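Long-range contact in EF-P arginine 32 rhamnosyl-transferase (Pseudomonas putida KT2440, PDB 5NV8), which belongs to the EarP family of bacterial rhamnosyltransferases, enzymes of the glycosyltransferase class: residues His321-Ala333 with Ala354-Trp368. Numbering follows the deposited sequence.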
ATOM      1  N   HIS A 321       0.446  -0.729  17.940  1.00 45.72           N
ATOM      2  CA  HIS A 321      -0.948  -1.118  17.757  1.00 43.71           C
ATOM      3  C   HIS A 321      -1.095  -2.391  16.936  1.00 45.78           C
ATOM      4  O   HIS A 321      -2.014  -3.180  17.187  1.00 53.11           O
ATOM      5  CB  HIS A 321      -1.740   0.001  17.071  1.00 41.10           C
ATOM      6  CG  HIS A 321      -1.336   1.380  17.486  1.00 52.08           C
ATOM      7  ND1 HIS A 321      -0.256   2.036  16.936  1.00 59.07           N
ATOM      8  CD2 HIS A 321      -1.877   2.234  18.387  1.00 58.43           C
ATOM      9  CE1 HIS A 321      -0.144   3.233  17.486  1.00 60.20           C
ATOM     10  NE2 HIS A 321      -1.115   3.377  18.370  1.00 59.90           N
ATOM     11  N   TYR A 322      -0.204  -2.608  15.963  1.00 42.57           N
ATOM     12  CA  TYR A 322      -0.375  -3.705  15.016  1.00 33.96           C
ATOM     13  C   TYR A 322      -0.160  -5.066  15.663  1.00 34.52           C
ATOM     14  O   TYR A 322      -0.751  -6.056  15.221  1.00 52.22           O
ATOM     15  CB  TYR A 322       0.581  -3.526  13.834  1.00 40.85           C
ATOM     16  CG  TYR A 322       0.174  -4.283  12.585  1.00 35.65           C
ATOM     17  CD1 TYR A 322      -0.953  -3.913  11.863  1.00 38.94           C
ATOM     18  CD2 TYR A 322       0.920  -5.361  12.127  1.00 33.43           C
ATOM     19  CE1 TYR A 322      -1.331  -4.599  10.722  1.00 35.58           C
ATOM     20  CE2 TYR A 322       0.553  -6.054  10.986  1.00 34.15           C
ATOM     21  CZ  TYR A 322      -0.573  -5.669  10.288  1.00 38.67           C
ATOM     22  OH  TYR A 322      -0.946  -6.352   9.153  1.00 25.72           O
ATOM     23  N   ARG A 323       0.661  -5.138  16.705  1.00 39.68           N
ATOM     24  CA  ARG A 323       1.092  -6.408  17.279  1.00 42.23           C
ATOM     25  C   ARG A 323       0.229  -6.880  18.444  1.00 54.51           C
ATOM     26  O   ARG A 323       0.539  -7.918  19.040  1.00 64.16           O
ATOM     27  CB  ARG A 323       2.546  -6.290  17.748  1.00 39.88           C
ATOM     28  CG  ARG A 323       2.679  -5.622  19.108  1.00 47.11           C
ATOM     29  CD  ARG A 323       4.116  -5.301  19.446  1.00 58.01           C
ATOM     30  NE  ARG A 323       4.642  -6.228  20.442  1.00 61.11           N
ATOM     31  CZ  ARG A 323       5.833  -6.108  21.018  1.00 62.14           C
ATOM     32  NH1 ARG A 323       6.620  -5.087  20.709  1.00 63.07           N
ATOM     33  NH2 ARG A 323       6.230  -7.002  21.912  1.00 59.19           N
ATOM     34  N   CYS A 324      -0.856  -6.170  18.763  1.00 56.90           N
ATOM     35  CA  CYS A 324      -1.494  -6.328  20.069  1.00 61.10           C
ATOM     36  C   CYS A 324      -2.080  -7.724  20.272  1.00 59.55           C
ATOM     37  O   CYS A 324      -1.971  -8.291  21.365  1.00 64.87           O
ATOM     38  CB  CYS A 324      -2.571  -5.259  20.251  1.00 56.93           C
ATOM     39  SG  CYS A 324      -1.925  -3.657  20.784  1.00 58.96           S
ATOM     40  N   GLY A 325      -2.701  -8.297  19.242  1.00 56.05           N
ATOM     41  CA  GLY A 325      -3.466  -9.515  19.439  1.00 59.31           C
ATOM     42  C   GLY A 325      -2.735 -10.838  19.299  1.00 59.02           C
ATOM     43  O   GLY A 325      -3.316 -11.881  19.617  1.00 52.29           O
ATOM     44  N   LEU A 326      -1.485 -10.840  18.852  1.00 39.09           N
ATOM     45  CA  LEU A 326      -0.814 -12.085  18.507  1.00 45.15           C
ATOM     46  C   LEU A 326      -0.123 -12.713  19.717  1.00 47.13           C
ATOM     47  O   LEU A 326       0.210 -12.044  20.698  1.00 47.05           O
ATOM     48  CB  LEU A 326       0.202 -11.855  17.388  1.00 36.35           C
ATOM     49  CG  LEU A 326      -0.404 -11.551  16.017  1.00 50.58           C
ATOM     50  CD1 LEU A 326       0.567 -10.753  15.162  1.00 49.37           C
ATOM     51  CD2 LEU A 326      -0.818 -12.838  15.314  1.00 51.79           C
ATOM     52  N   SER A 327       0.087 -14.025  19.624  1.00 41.61           N
ATOM     53  CA  SER A 327       0.787 -14.766  20.661  1.00 48.83           C
ATOM     54  C   SER A 327       2.268 -14.389  20.678  1.00 46.33           C
ATOM     55  O   SER A 327       2.776 -13.706  19.787  1.00 48.23           O
ATOM     56  CB  SER A 327       0.624 -16.271  20.446  1.00 51.19           C
ATOM     57  OG  SER A 327       1.159 -16.663  19.194  1.00 46.50           O
ATOM     58  N   ASP A 328       2.967 -14.862  21.712  1.00 49.93           N
ATOM     59  CA  ASP A 328       4.361 -14.470  21.906  1.00 51.11           C
ATOM     60  C   ASP A 328       5.239 -14.939  20.752  1.00 53.17           C
ATOM     61  O   ASP A 328       6.142 -14.213  20.317  1.00 51.59           O
ATOM     62  CB  ASP A 328       4.875 -15.019  23.235  1.00 49.14           C
ATOM     63  CG  ASP A 328       4.191 -14.383  24.426  1.00 62.86           C
ATOM     64  OD1 ASP A 328       4.292 -13.147  24.581  1.00 68.56           O
ATOM     65  OD2 ASP A 328       3.544 -15.117  25.203  1.00 67.61           O
ATOM     66  N   ASP A 329       4.993 -16.146  20.240  1.00 48.33           N
ATOM     67  CA  ASP A 329       5.779 -16.633  19.113  1.00 49.16           C
ATOM     68  C   ASP A 329       5.425 -15.886  17.829  1.00 47.95           C
ATOM     69  O   ASP A 329       6.301 -15.624  16.997  1.00 47.09           O
ATOM     70  CB  ASP A 329       5.578 -18.140  18.943  1.00 52.77           C
ATOM     71  CG  ASP A 329       6.346 -18.954  19.976  1.00 56.02           C
ATOM     72  OD1 ASP A 329       7.295 -18.410  20.582  1.00 56.46           O
ATOM     73  OD2 ASP A 329       6.008 -20.142  20.176  1.00 45.80           O
ATOM     74  N   ALA A 330       4.151 -15.529  17.653  1.00 41.54           N
ATOM     75  CA  ALA A 330       3.750 -14.789  16.459  1.00 44.13           C
ATOM     76  C   ALA A 330       4.114 -13.313  16.565  1.00 41.99           C
ATOM     77  O   ALA A 330       4.512 -12.697  15.570  1.00 41.06           O
ATOM     78  CB  ALA A 330       2.251 -14.951  16.214  1.00 37.62           C
ATOM     79  N   ASP A 331       3.971 -12.732  17.759  1.00 37.39           N
ATOM     80  CA  ASP A 331       4.398 -11.353  17.981  1.00 38.13           C
ATOM     81  C   ASP A 331       5.884 -11.190  17.684  1.00 43.68           C
ATOM     82  O   ASP A 331       6.293 -10.249  16.996  1.00 37.56           O
ATOM     83  CB  ASP A 331       4.079 -10.942  19.423  1.00 40.80           C
ATOM     84  CG  ASP A 331       4.333  -9.473  19.692  1.00 51.01           C
ATOM     85  OD1 ASP A 331       5.512  -9.069  19.762  1.00 56.29           O
ATOM     86  OD2 ASP A 331       3.349  -8.721  19.851  1.00 48.23           O
ATOM     87  N   ALA A 332       6.707 -12.114  18.188  1.00 48.87           N
ATOM     88  CA  ALA A 332       8.148 -12.033  17.971  1.00 51.99           C
ATOM     89  C   ALA A 332       8.499 -12.191  16.497  1.00 47.76           C
ATOM     90  O   ALA A 332       9.429 -11.545  16.001  1.00 50.07           O
ATOM     91  CB  ALA A 332       8.867 -13.091  18.805  1.00 48.44           C
ATOM     92  N   ALA A 333       7.767 -13.049  15.781  1.00 46.32           N
ATOM     93  CA  ALA A 333       8.073 -13.278  14.374  1.00 33.56           C
ATOM     94  C   ALA A 333       7.673 -12.090  13.509  1.00 32.53           C
ATOM     95  O   ALA A 333       8.291 -11.851  12.465  1.00 43.64           O
ATOM     96  CB  ALA A 333       7.380 -14.551  13.889  1.00 34.12           C
ATOM     97  N   ALA A 354       8.422 -16.164  10.384  1.00 32.06           N
ATOM     98  CA  ALA A 354       7.049 -15.709  10.186  1.00 32.13           C
ATOM     99  C   ALA A 354       6.201 -16.769   9.493  1.00 41.92           C
ATOM    100  O   ALA A 354       5.001 -16.880   9.771  1.00 26.85           O
ATOM    101  CB  ALA A 354       7.033 -14.408   9.383  1.00 27.20           C
ATOM    102  N   ARG A 355       6.803 -17.553   8.595  1.00 38.19           N
ATOM    103  CA  ARG A 355       6.069 -18.617   7.921  1.00 35.15           C
ATOM    104  C   ARG A 355       5.672 -19.740   8.869  1.00 35.36           C
ATOM    105  O   ARG A 355       4.738 -20.488   8.563  1.00 42.32           O
ATOM    106  CB  ARG A 355       6.897 -19.181   6.767  1.00 33.00           C
ATOM    107  CG  ARG A 355       7.095 -18.214   5.609  1.00 31.86           C
ATOM    108  CD  ARG A 355       5.841 -18.095   4.763  1.00 34.42           C
ATOM    109  NE  ARG A 355       5.560 -19.324   4.027  1.00 37.88           N
ATOM    110  CZ  ARG A 355       4.341 -19.712   3.665  1.00 36.68           C
ATOM    111  NH1 ARG A 355       3.290 -18.965   3.969  1.00 46.75           N
ATOM    112  NH2 ARG A 355       4.172 -20.843   2.997  1.00 26.93           N
ATOM    113  N   GLN A 356       6.357 -19.878  10.007  1.00 40.77           N
ATOM    114  CA  GLN A 356       5.960 -20.859  11.010  1.00 40.35           C
ATOM    115  C   GLN A 356       4.627 -20.522  11.661  1.00 35.10           C
ATOM    116  O   GLN A 356       4.055 -21.381  12.341  1.00 33.09           O
ATOM    117  CB  GLN A 356       7.031 -20.977  12.102  1.00 48.75           C
ATOM    118  CG  GLN A 356       8.448 -21.170  11.591  1.00 47.50           C
ATOM    119  CD  GLN A 356       8.573 -22.351  10.652  1.00 57.02           C
ATOM    120  OE1 GLN A 356       8.745 -22.185   9.445  1.00 61.24           O
ATOM    121  NE2 GLN A 356       8.487 -23.557  11.203  1.00 54.45           N
ATOM    122  N   HIS A 357       4.124 -19.306  11.474  1.00 29.46           N
ATOM    123  CA  HIS A 357       2.909 -18.839  12.127  1.00 39.11           C
ATOM    124  C   HIS A 357       1.955 -18.222  11.114  1.00 36.00           C
ATOM    125  O   HIS A 357       1.257 -17.250  11.409  1.00 39.30           O
ATOM    126  CB  HIS A 357       3.237 -17.836  13.230  1.00 40.94           C
ATOM    127  CG  HIS A 357       4.281 -18.312  14.192  1.00 41.86           C
ATOM    128  ND1 HIS A 357       4.048 -19.319  15.104  1.00 35.39           N
ATOM    129  CD2 HIS A 357       5.560 -17.913  14.389  1.00 37.55           C
ATOM    130  CE1 HIS A 357       5.140 -19.522  15.819  1.00 39.20           C
ATOM    131  NE2 HIS A 357       6.071 -18.681  15.406  1.00 40.26           N
ATOM    132  N   TRP A 358       1.904 -18.782   9.907  1.00 31.97           N
ATOM    133  CA  TRP A 358       1.103 -18.164   8.853  1.00 30.72           C
ATOM    134  C   TRP A 358      -0.392 -18.137   9.155  1.00 37.68           C
ATOM    135  O   TRP A 358      -1.018 -17.094   8.887  1.00 39.50           O
ATOM    136  CB  TRP A 358       1.376 -18.857   7.515  1.00 25.75           C
ATOM    137  CG  TRP A 358       1.284 -17.920   6.361  1.00 29.03           C
ATOM    138  CD1 TRP A 358       0.317 -17.896   5.400  1.00 24.01           C
ATOM    139  CD2 TRP A 358       2.188 -16.851   6.050  1.00 25.21           C
ATOM    140  NE1 TRP A 358       0.564 -16.881   4.507  1.00 23.21           N
ATOM    141  CE2 TRP A 358       1.708 -16.226   4.884  1.00 31.11           C
ATOM    142  CE3 TRP A 358       3.357 -16.366   6.645  1.00 26.20           C
ATOM    143  CZ2 TRP A 358       2.357 -15.139   4.298  1.00 34.21           C
ATOM    144  CZ3 TRP A 358       4.003 -15.286   6.061  1.00 27.53           C
ATOM    145  CH2 TRP A 358       3.500 -14.685   4.900  1.00 34.08           C
ATOM    146  N   PRO A 359      -1.026 -19.196   9.680  1.00 32.45           N
ATOM    147  CA  PRO A 359      -2.452 -19.071  10.034  1.00 29.00           C
ATOM    148  C   PRO A 359      -2.736 -17.957  11.028  1.00 34.45           C
ATOM    149  O   PRO A 359      -3.759 -17.270  10.906  1.00 29.57           O
ATOM    150  CB  PRO A 359      -2.785 -20.452  10.617  1.00 30.64           C
ATOM    151  CG  PRO A 359      -1.842 -21.366   9.943  1.00 36.22           C
ATOM    152  CD  PRO A 359      -0.560 -20.591   9.812  1.00 38.03           C
ATOM    153  N   GLU A 360      -1.856 -17.757  12.012  1.00 30.63           N
ATOM    154  CA  GLU A 360      -2.037 -16.656  12.951  1.00 37.12           C
ATOM    155  C   GLU A 360      -1.871 -15.307  12.261  1.00 39.49           C
ATOM    156  O   GLU A 360      -2.639 -14.373  12.520  1.00 48.58           O
ATOM    157  CB  GLU A 360      -1.051 -16.784  14.113  1.00 42.77           C
ATOM    158  CG  GLU A 360      -1.649 -17.361  15.386  1.00 40.97           C
ATOM    159  CD  GLU A 360      -1.001 -16.805  16.643  1.00 44.37           C
ATOM    160  OE1 GLU A 360       0.147 -17.188  16.948  1.00 42.46           O
ATOM    161  OE2 GLU A 360      -1.643 -15.983  17.328  1.00 45.59           O
ATOM    162  N   LEU A 361      -0.876 -15.185  11.378  1.00 28.25           N
ATOM    163  CA  LEU A 361      -0.646 -13.913  10.700  1.00 36.84           C
ATOM    164  C   LEU A 361      -1.745 -13.616   9.686  1.00 40.65           C
ATOM    165  O   LEU A 361      -2.128 -12.454   9.504  1.00 37.03           O
ATOM    166  CB  LEU A 361       0.726 -13.919  10.025  1.00 32.79           C
ATOM    167  CG  LEU A 361       1.929 -14.136  10.948  1.00 32.65           C
ATOM    168  CD1 LEU A 361       3.232 -13.866  10.213  1.00 26.81           C
ATOM    169  CD2 LEU A 361       1.821 -13.263  12.186  1.00 28.76           C
ATOM    170  N   GLN A 362      -2.261 -14.653   9.018  1.00 39.20           N
ATOM    171  CA  GLN A 362      -3.374 -14.469   8.090  1.00 37.91           C
ATOM    172  C   GLN A 362      -4.591 -13.890   8.802  1.00 37.86           C
ATOM    173  O   GLN A 362      -5.204 -12.924   8.330  1.00 25.75           O
ATOM    174  CB  GLN A 362      -3.730 -15.802   7.429  1.00 35.05           C
ATOM    175  CG  GLN A 362      -2.753 -16.274   6.367  1.00 36.53           C
ATOM    176  CD  GLN A 362      -3.245 -17.515   5.646  1.00 35.71           C
ATOM    177  OE1 GLN A 362      -2.687 -18.602   5.804  1.00 40.18           O
ATOM    178  NE2 GLN A 362      -4.297 -17.358   4.851  1.00 27.07           N
ATOM    179  N   GLN A 363      -4.963 -14.481   9.940  1.00 32.32           N
ATOM    180  CA  GLN A 363      -6.113 -13.989  10.691  1.00 41.01           C
ATOM    181  C   GLN A 363      -5.848 -12.602  11.263  1.00 41.11           C
ATOM    182  O   GLN A 363      -6.752 -11.761  11.310  1.00 52.39           O
ATOM    183  CB  GLN A 363      -6.469 -14.977  11.803  1.00 44.33           C
ATOM    184  CG  GLN A 363      -7.884 -14.833  12.356  1.00 60.07           C
ATOM    185  CD  GLN A 363      -8.933 -15.504  11.488  1.00 74.17           C
ATOM    186  OE1 GLN A 363      -9.082 -15.179  10.311  1.00 81.70           O
ATOM    187  NE2 GLN A 363      -9.667 -16.447  12.068  1.00 74.23           N
ATOM    188  N   HIS A 364      -4.609 -12.346  11.693  1.00 29.22           N
ATOM    189  CA  HIS A 364      -4.272 -11.044  12.261  1.00 34.29           C
ATOM    190  C   HIS A 364      -4.416  -9.931  11.229  1.00 35.17           C
ATOM    191  O   HIS A 364      -4.865  -8.825  11.555  1.00 28.04           O
ATOM    192  CB  HIS A 364      -2.851 -11.074  12.819  1.00 35.55           C
ATOM    193  CG  HIS A 364      -2.479  -9.847  13.588  1.00 43.31           C
ATOM    194  ND1 HIS A 364      -2.901  -9.625  14.880  1.00 46.18           N
ATOM    195  CD2 HIS A 364      -1.723  -8.776  13.248  1.00 43.75           C
ATOM    196  CE1 HIS A 364      -2.421  -8.471  15.306  1.00 45.91           C
ATOM    197  NE2 HIS A 364      -1.705  -7.934  14.335  1.00 44.90           N
ATOM    198  N   ALA A 365      -4.039 -10.203   9.977  1.00 31.34           N
ATOM    199  CA  ALA A 365      -4.155  -9.186   8.937  1.00 31.72           C
ATOM    200  C   ALA A 365      -5.614  -8.877   8.621  1.00 33.41           C
ATOM    201  O   ALA A 365      -5.967  -7.720   8.370  1.00 41.71           O
ATOM    202  CB  ALA A 365      -3.412  -9.638   7.681  1.00 34.65           C
ATOM    203  N   ARG A 366      -6.477  -9.899   8.627  1.00 34.51           N
ATOM    204  CA  ARG A 366      -7.902  -9.666   8.412  1.00 25.85           C
ATOM    205  C   ARG A 366      -8.505  -8.857   9.552  1.00 37.48           C
ATOM    206  O   ARG A 366      -9.290  -7.929   9.318  1.00 34.41           O
ATOM    207  CB  ARG A 366      -8.643 -10.997   8.267  1.00 32.31           C
ATOM    208  CG  ARG A 366      -8.149 -11.878   7.135  1.00 32.55           C
ATOM    209  CD  ARG A 366      -8.594 -11.333   5.790  1.00 38.16           C
ATOM    210  NE  ARG A 366     -10.041 -11.159   5.724  1.00 36.44           N
ATOM    211  CZ  ARG A 366     -10.719 -10.978   4.597  1.00 34.99           C
ATOM    212  NH1 ARG A 366     -10.080 -10.946   3.436  1.00 33.02           N
ATOM    213  NH2 ARG A 366     -12.038 -10.829   4.630  1.00 48.37           N
ATOM    214  N   LEU A 367      -8.150  -9.196  10.793  1.00 28.26           N
ATOM    215  CA  LEU A 367      -8.738  -8.522  11.945  1.00 29.74           C
ATOM    216  C   LEU A 367      -8.314  -7.061  12.028  1.00 36.68           C
ATOM    217  O   LEU A 367      -9.083  -6.223  12.508  1.00 41.61           O
ATOM    218  CB  LEU A 367      -8.361  -9.263  13.227  1.00 36.00           C
ATOM    219  CG  LEU A 367      -9.034 -10.625  13.417  1.00 38.27           C
ATOM    220  CD1 LEU A 367      -8.172 -11.555  14.261  1.00 39.29           C
ATOM    221  CD2 LEU A 367     -10.410 -10.454  14.038  1.00 44.41           C
ATOM    222  N   TRP A 368      -7.103  -6.733  11.570  1.00 36.35           N
ATOM    223  CA  TRP A 368      -6.666  -5.340  11.599  1.00 38.02           C
ATOM    224  C   TRP A 368      -7.450  -4.492  10.605  1.00 34.69           C
ATOM    225  O   TRP A 368      -7.843  -3.363  10.920  1.00 31.28           O
ATOM    226  CB  TRP A 368      -5.167  -5.245  11.311  1.00 33.15           C
ATOM    227  CG  TRP A 368      -4.677  -3.828  11.292  1.00 37.00           C
ATOM    228  CD1 TRP A 368      -4.504  -3.033  10.195  1.00 35.39           C
ATOM    229  CD2 TRP A 368      -4.312  -3.033  12.426  1.00 29.90           C
ATOM    230  NE1 TRP A 368      -4.049  -1.792  10.577  1.00 37.79           N
ATOM    231  CE2 TRP A 368      -3.923  -1.766  11.941  1.00 33.27           C
ATOM    232  CE3 TRP A 368      -4.273  -3.269  13.804  1.00 31.39           C
ATOM    233  CZ2 TRP A 368      -3.498  -0.742  12.785  1.00 39.70           C
ATOM    234  CZ3 TRP A 368      -3.852  -2.248  14.641  1.00 38.12           C
ATOM    235  CH2 TRP A 368      -3.468  -1.002  14.128  1.00 42.56           C
TER
HETATM  236  O   HOH W   1      -3.084  -5.927   7.618  1.00 19.36           O
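Tyr-322 slots its ring between Trp-368 and His-364, two side chains one turn apart on helix 358-373. With CG anti to the backbone N (chi1 -159°), the tyrosine swings from the end of helix 315-322 toward helix 358-373. Beyond CB, CD1 lies 3.5 Å from Trp-368 CD2, over the middle of the indole, and CE1 comes equally close to Trp-368 CG. One ring edge thus meets the indole face, with the planes at 68°. A face of the tyrosine receives the edge of His-364 in a T-shaped pair, planes at 89°, although the imidazole's exact position is uncertain. At the tip, OH hydrogen-bonds a water at 2.7 Å, which in turn gives a weak bond to Ala-365 O. Indole NE1 hydrogen-bonds to OE1 of Gln-293. Leu-326 covers one face of His-364, CD1 standing 3.5 Å from the imidazole centroid in a CH-pi contact, while its methyls also touch Leu-361. Farther along, Ser-327, N-cap of helix 328-343, bonds through OG to the syn side of Glu-360 OE1 at 2.5 Å, and Ser-327 N makes a weak bond to OE2. His-357 lays a face against the backbone of Asp-329 and Ala-330. In this helical region, helix 358-373 and the turn before it pack against the end of helix 315-322, the type I turn 323-326 and the start of helix 328-343, with an aromatic cluster of Tyr-322, His-364 and Trp-368 at one end.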